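Local coordinates for protein putative polyketide synthase (Brevibacillus brevis, PDB 5HU7) that probably catalyses the dehydration of beta-hydroxyacyl intermediates during polyketide chain assembly, acting as the dehydratase domain of a trans-AT polyketide synthase, at residues Q237-E251 against R286-E299. Numbering follows the deposited sequence.
Sequences QLDGTFTLEELEIYE and RIGIRMRGFSMGSE
Two antiparallel strands of the dehydratase's hotdog-fold sheet pair here, Phe242 facing Met296 and Ile249 facing Ile289, with segment axes 174° apart between 246-249 and 289-292. Backbone bonds run both ways, as in Thr243 N to Ser295 O (2.9 Å) and Arg292 N to Glu246 O (2.8 Å). A classic beta bulge sets Glu245 and Glu246 both against Arg292. The apolar face carries Phe242, Leu244, Leu247 and Ile249, and Phe242 and Met296 reach helix 52-65, consistent with the central helix that hotdog sheets wrap. Leu247 CD1 lies alongside Ile289 CG2 at 3.4 Å, whereas Leu244 crosses Met291 at about a right angle, CD1 to CB 3.9 Å. The other face carries Glu248 and Arg290; the Tyr250 ring brings its edge to Arg290 CB, its OH bonded to the anti lone pair of Glu248 OE1 (2.7 Å), while Arg290 pairs with Glu279. Between the pairs Leu238-Ser298 and Phe242-Met296 the register shifts by two, a beta bulge. There Asp239 CG sits between the backbone N and the carbonyl carbon (chi1 69°), which brings OD1 to Thr241 N in an Asx turn and to Thr241 OG1 (2.7 Å); an alanine here would probably leave both donors without their acceptor and the turn less firmly fixed.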
loop_
_atom_site.group_PDB
_atom_site.type_symbol
_atom_site.label_atom_id
_atom_site.label_comp_id
_atom_site.label_asym_id
_atom_site.label_seq_id
_atom_site.Cartn_x
_atom_site.Cartn_y
_atom_site.Cartn_z
ATOM N N GLN A 237 -25.197 -27.162 6.705
ATOM C CA GLN A 237 -24.582 -28.048 5.731
ATOM C C GLN A 237 -23.232 -27.517 5.236
ATOM O O GLN A 237 -22.296 -28.306 5.132
ATOM C CB GLN A 237 -25.507 -28.242 4.513
ATOM C CG GLN A 237 -26.724 -29.137 4.765
ATOM C CD GLN A 237 -26.383 -30.600 4.993
ATOM O OE1 GLN A 237 -25.318 -31.100 4.607
ATOM N NE2 GLN A 237 -27.298 -31.329 5.614
ATOM N N LEU A 238 -23.121 -26.214 4.917
ATOM C CA LEU A 238 -21.886 -25.684 4.334
ATOM C C LEU A 238 -20.755 -25.655 5.323
ATOM O O LEU A 238 -20.961 -25.295 6.474
ATOM C CB LEU A 238 -22.082 -24.283 3.736
ATOM C CG LEU A 238 -23.113 -24.147 2.609
ATOM C CD1 LEU A 238 -23.044 -22.757 1.993
ATOM C CD2 LEU A 238 -22.928 -25.196 1.516
ATOM N N ASP A 239 -19.558 -26.042 4.885
ATOM C CA ASP A 239 -18.354 -26.072 5.727
ATOM C C ASP A 239 -17.370 -24.940 5.428
ATOM O O ASP A 239 -16.211 -25.033 5.832
ATOM C CB ASP A 239 -17.666 -27.446 5.607
ATOM C CG ASP A 239 -17.008 -27.782 4.276
ATOM O OD1 ASP A 239 -17.089 -26.959 3.343
ATOM O OD2 ASP A 239 -16.456 -28.892 4.156
ATOM N N GLY A 240 -17.797 -23.914 4.697
ATOM C CA GLY A 240 -16.931 -22.789 4.370
ATOM C C GLY A 240 -15.957 -22.998 3.208
ATOM O O GLY A 240 -15.223 -22.072 2.855
ATOM N N THR A 241 -15.941 -24.184 2.583
ATOM C CA THR A 241 -15.053 -24.443 1.448
ATOM C C THR A 241 -15.776 -24.357 0.099
ATOM O O THR A 241 -16.986 -24.496 0.005
ATOM C CB THR A 241 -14.340 -25.812 1.568
ATOM O OG1 THR A 241 -15.258 -26.871 1.343
ATOM C CG2 THR A 241 -13.573 -25.982 2.882
ATOM N N PHE A 242 -15.014 -24.166 -0.942
ATOM C CA PHE A 242 -15.505 -24.201 -2.296
ATOM C C PHE A 242 -14.356 -24.335 -3.276
ATOM O O PHE A 242 -13.212 -24.070 -2.933
ATOM C CB PHE A 242 -16.343 -22.956 -2.635
ATOM C CG PHE A 242 -15.531 -21.696 -2.889
ATOM C CD1 PHE A 242 -15.043 -21.402 -4.164
ATOM C CD2 PHE A 242 -15.297 -20.786 -1.873
ATOM C CE1 PHE A 242 -14.407 -20.189 -4.420
ATOM C CE2 PHE A 242 -14.636 -19.589 -2.129
ATOM C CZ PHE A 242 -14.214 -19.289 -3.395
ATOM N N THR A 243 -14.693 -24.755 -4.500
ATOM C CA THR A 243 -13.806 -24.806 -5.651
ATOM C C THR A 243 -14.519 -24.126 -6.817
ATOM O O THR A 243 -15.752 -24.163 -6.895
ATOM C CB THR A 243 -13.388 -26.242 -6.031
ATOM O OG1 THR A 243 -14.550 -27.007 -6.305
ATOM C CG2 THR A 243 -12.532 -26.911 -4.964
ATOM N N LEU A 244 -13.753 -23.499 -7.714
ATOM C CA LEU A 244 -14.325 -22.844 -8.886
ATOM C C LEU A 244 -13.367 -22.980 -10.020
ATOM O O LEU A 244 -12.264 -22.453 -9.972
ATOM C CB LEU A 244 -14.635 -21.384 -8.530
ATOM C CG LEU A 244 -15.090 -20.409 -9.597
ATOM C CD1 LEU A 244 -16.333 -20.807 -10.198
ATOM C CD2 LEU A 244 -15.276 -19.040 -8.995
ATOM N N GLU A 245 -13.765 -23.719 -11.039
ATOM C CA GLU A 245 -12.907 -23.945 -12.186
ATOM C C GLU A 245 -12.588 -22.693 -12.964
ATOM O O GLU A 245 -11.445 -22.521 -13.348
ATOM C CB GLU A 245 -13.473 -25.035 -13.113
ATOM C CG GLU A 245 -12.966 -26.428 -12.779
ATOM C CD GLU A 245 -11.447 -26.550 -12.755
ATOM O OE1 GLU A 245 -10.817 -26.398 -13.829
ATOM O OE2 GLU A 245 -10.883 -26.684 -11.641
ATOM N N GLU A 246 -13.569 -21.830 -13.197
ATOM C CA GLU A 246 -13.349 -20.622 -13.963
ATOM C C GLU A 246 -14.318 -19.551 -13.601
ATOM O O GLU A 246 -15.479 -19.840 -13.341
ATOM C CB GLU A 246 -13.448 -20.928 -15.473
ATOM C CG GLU A 246 -12.853 -19.864 -16.376
ATOM C CD GLU A 246 -12.938 -20.238 -17.844
ATOM O OE1 GLU A 246 -14.019 -20.036 -18.446
ATOM O OE2 GLU A 246 -11.932 -20.764 -18.383
ATOM N N LEU A 247 -13.854 -18.314 -13.634
ATOM C CA LEU A 247 -14.633 -17.130 -13.345
ATOM C C LEU A 247 -14.189 -16.086 -14.331
ATOM O O LEU A 247 -13.001 -15.748 -14.356
ATOM C CB LEU A 247 -14.346 -16.656 -11.908
ATOM C CG LEU A 247 -14.733 -15.234 -11.502
ATOM C CD1 LEU A 247 -16.179 -14.972 -11.707
ATOM C CD2 LEU A 247 -14.416 -14.993 -10.029
ATOM N N GLU A 248 -15.128 -15.551 -15.124
ATOM C CA GLU A 248 -14.835 -14.500 -16.076
ATOM C C GLU A 248 -15.626 -13.271 -15.677
ATOM O O GLU A 248 -16.793 -13.389 -15.391
ATOM C CB GLU A 248 -15.136 -14.976 -17.503
ATOM C CG GLU A 248 -14.074 -15.947 -18.006
ATOM C CD GLU A 248 -14.260 -16.510 -19.395
ATOM O OE1 GLU A 248 -15.309 -16.226 -20.013
ATOM O OE2 GLU A 248 -13.327 -17.179 -19.900
ATOM N N ILE A 249 -14.978 -12.118 -15.569
ATOM C CA ILE A 249 -15.618 -10.853 -15.226
ATOM C C ILE A 249 -15.506 -10.001 -16.508
ATOM O O ILE A 249 -14.401 -9.662 -16.916
ATOM C CB ILE A 249 -14.961 -10.180 -14.002
ATOM C CG1 ILE A 249 -14.914 -11.137 -12.793
ATOM C CG2 ILE A 249 -15.727 -8.901 -13.639
ATOM C CD1 ILE A 249 -14.060 -10.611 -11.609
ATOM N N TYR A 250 -16.645 -9.712 -17.154
ATOM C CA TYR A 250 -16.691 -9.020 -18.457
ATOM C C TYR A 250 -16.686 -7.495 -18.392
ATOM O O TYR A 250 -16.361 -6.853 -19.387
ATOM C CB TYR A 250 -17.892 -9.512 -19.256
ATOM C CG TYR A 250 -17.867 -11.013 -19.423
ATOM C CD1 TYR A 250 -16.863 -11.634 -20.142
ATOM C CD2 TYR A 250 -18.790 -11.817 -18.769
ATOM C CE1 TYR A 250 -16.809 -13.023 -20.263
ATOM C CE2 TYR A 250 -18.741 -13.199 -18.873
ATOM C CZ TYR A 250 -17.767 -13.800 -19.645
ATOM O OH TYR A 250 -17.752 -15.167 -19.742
ATOM N N GLU A 251 -17.034 -6.917 -17.241
ATOM C CA GLU A 251 -16.999 -5.468 -17.039
ATOM C C GLU A 251 -16.813 -5.173 -15.556
ATOM O O GLU A 251 -17.159 -5.997 -14.710
ATOM C CB GLU A 251 -18.293 -4.798 -17.560
ATOM C CG GLU A 251 -19.551 -5.203 -16.808
ATOM C CD GLU A 251 -20.864 -4.968 -17.533
ATOM O OE1 GLU A 251 -21.798 -4.446 -16.886
ATOM O OE2 GLU A 251 -20.995 -5.391 -18.705
ATOM N N ARG A 286 -27.313 -8.910 -20.702
ATOM C CA ARG A 286 -25.862 -8.836 -20.913
ATOM C C ARG A 286 -25.145 -9.382 -19.668
ATOM O O ARG A 286 -25.271 -8.824 -18.571
ATOM C CB ARG A 286 -25.389 -7.405 -21.248
ATOM C CG ARG A 286 -23.868 -7.318 -21.560
ATOM C CD ARG A 286 -23.438 -5.967 -22.123
ATOM N NE ARG A 286 -23.913 -5.735 -23.493
ATOM C CZ ARG A 286 -23.349 -6.207 -24.607
ATOM N NH1 ARG A 286 -22.261 -6.974 -24.539
ATOM N NH2 ARG A 286 -23.872 -5.925 -25.795
ATOM N N ILE A 287 -24.403 -10.480 -19.846
ATOM C CA ILE A 287 -23.708 -11.139 -18.735
ATOM C C ILE A 287 -22.485 -10.317 -18.303
ATOM O O ILE A 287 -21.677 -9.908 -19.143
ATOM C CB ILE A 287 -23.317 -12.596 -19.125
ATOM C CG1 ILE A 287 -24.577 -13.421 -19.334
ATOM C CG2 ILE A 287 -22.418 -13.233 -18.057
ATOM C CD1 ILE A 287 -24.415 -14.626 -20.092
ATOM N N GLY A 288 -22.393 -10.075 -17.007
ATOM C CA GLY A 288 -21.277 -9.376 -16.398
ATOM C C GLY A 288 -20.296 -10.317 -15.727
ATOM O O GLY A 288 -19.124 -9.979 -15.608
ATOM N N ILE A 289 -20.788 -11.480 -15.210
ATOM C CA ILE A 289 -19.979 -12.472 -14.510
ATOM C C ILE A 289 -20.468 -13.886 -14.840
ATOM O O ILE A 289 -21.651 -14.192 -14.719
ATOM C CB ILE A 289 -20.014 -12.278 -12.964
ATOM C CG1 ILE A 289 -19.594 -10.851 -12.520
ATOM C CG2 ILE A 289 -19.126 -13.334 -12.280
ATOM C CD1 ILE A 289 -20.090 -10.458 -11.178
ATOM N N ARG A 290 -19.544 -14.763 -15.179
ATOM C CA ARG A 290 -19.821 -16.162 -15.462
ATOM C C ARG A 290 -18.929 -17.015 -14.546
ATOM O O ARG A 290 -17.735 -16.783 -14.491
ATOM C CB ARG A 290 -19.557 -16.456 -16.924
ATOM C CG ARG A 290 -19.421 -17.934 -17.256
ATOM C CD ARG A 290 -19.249 -18.146 -18.730
ATOM N NE ARG A 290 -20.478 -17.881 -19.471
ATOM C CZ ARG A 290 -20.598 -17.953 -20.793
ATOM N NH1 ARG A 290 -19.545 -18.245 -21.552
ATOM N NH2 ARG A 290 -21.769 -17.709 -21.373
ATOM N N MET A 291 -19.523 -17.987 -13.832
ATOM C CA MET A 291 -18.837 -18.895 -12.936
ATOM C C MET A 291 -19.086 -20.265 -13.499
ATOM O O MET A 291 -20.238 -20.635 -13.711
ATOM C CB MET A 291 -19.403 -18.818 -11.518
ATOM C CG MET A 291 -19.224 -17.464 -10.882
ATOM S SD MET A 291 -20.139 -17.289 -9.363
ATOM C CE MET A 291 -19.168 -18.255 -8.306
ATOM N N ARG A 292 -18.032 -20.975 -13.843
ATOM C CA ARG A 292 -18.132 -22.307 -14.399
ATOM C C ARG A 292 -17.429 -23.286 -13.473
ATOM O O ARG A 292 -16.328 -23.011 -13.014
ATOM C CB ARG A 292 -17.534 -22.341 -15.821
ATOM C CG ARG A 292 -18.357 -21.542 -16.857
ATOM C CD ARG A 292 -19.684 -22.246 -17.182
ATOM N NE ARG A 292 -20.507 -21.655 -18.249
ATOM C CZ ARG A 292 -20.257 -21.734 -19.559
ATOM N NH1 ARG A 292 -21.088 -21.172 -20.432
ATOM N NH2 ARG A 292 -19.164 -22.352 -20.005
ATOM N N GLY A 293 -18.116 -24.379 -13.137
ATOM C CA GLY A 293 -17.561 -25.431 -12.324
ATOM C C GLY A 293 -17.468 -25.037 -10.870
ATOM O O GLY A 293 -16.465 -25.336 -10.230
ATOM N N PHE A 294 -18.563 -24.435 -10.326
ATOM C CA PHE A 294 -18.680 -23.973 -8.954
ATOM C C PHE A 294 -19.224 -25.075 -8.047
ATOM O O PHE A 294 -20.336 -25.532 -8.227
ATOM C CB PHE A 294 -19.586 -22.743 -8.891
ATOM C CG PHE A 294 -19.699 -22.125 -7.507
ATOM C CD1 PHE A 294 -18.570 -21.696 -6.824
ATOM C CD2 PHE A 294 -20.931 -22.003 -6.883
ATOM C CE1 PHE A 294 -18.669 -21.115 -5.557
ATOM C CE2 PHE A 294 -21.031 -21.407 -5.620
ATOM C CZ PHE A 294 -19.895 -20.967 -4.968
ATOM N N SER A 295 -18.485 -25.386 -6.993
ATOM C CA SER A 295 -18.850 -26.443 -6.057
ATOM C C SER A 295 -18.582 -26.013 -4.638
ATOM O O SER A 295 -17.477 -25.606 -4.288
ATOM C CB SER A 295 -18.062 -27.710 -6.368
ATOM O OG SER A 295 -18.611 -28.814 -5.669
ATOM N N MET A 296 -19.587 -26.089 -3.821
ATOM C CA MET A 296 -19.472 -25.749 -2.396
ATOM C C MET A 296 -19.347 -27.022 -1.599
ATOM O O MET A 296 -20.044 -27.994 -1.886
ATOM C CB MET A 296 -20.707 -24.971 -1.939
ATOM C CG MET A 296 -20.845 -23.660 -2.628
ATOM S SD MET A 296 -22.300 -22.791 -2.063
ATOM C CE MET A 296 -23.564 -23.718 -2.999
ATOM N N GLY A 297 -18.475 -27.016 -0.595
ATOM C CA GLY A 297 -18.279 -28.195 0.242
ATOM C C GLY A 297 -19.322 -28.261 1.339
ATOM O O GLY A 297 -19.787 -27.219 1.814
ATOM N N SER A 298 -19.700 -29.476 1.749
ATOM C CA SER A 298 -20.686 -29.673 2.796
ATOM C C SER A 298 -20.221 -30.710 3.827
ATOM O O SER A 298 -19.188 -31.361 3.641
ATOM C CB SER A 298 -22.029 -30.063 2.184
ATOM O OG SER A 298 -21.854 -31.023 1.153
ATOM N N GLU A 299 -20.981 -30.841 4.940
ATOM C CA GLU A 299 -20.684 -31.776 6.035
ATOM C C GLU A 299 -21.657 -32.940 5.999
ATOM O O GLU A 299 -21.233 -34.082 5.853
ATOM C CB GLU A 299 -20.750 -31.054 7.388
ATOM C CG GLU A 299 -19.512 -30.226 7.701
ATOM C CD GLU A 299 -19.700 -28.824 8.266
ATOM O OE1 GLU A 299 -20.829 -28.284 8.202
ATOM O OE2 GLU A 299 -18.693 -28.240 8.732
HETATM O O HOH W 1 -23.702 -28.116 8.854
HETATM O O HOH W 2 -19.241 -24.567 1.569
HETATM O O HOH W 3 -14.985 -27.351 -9.158
#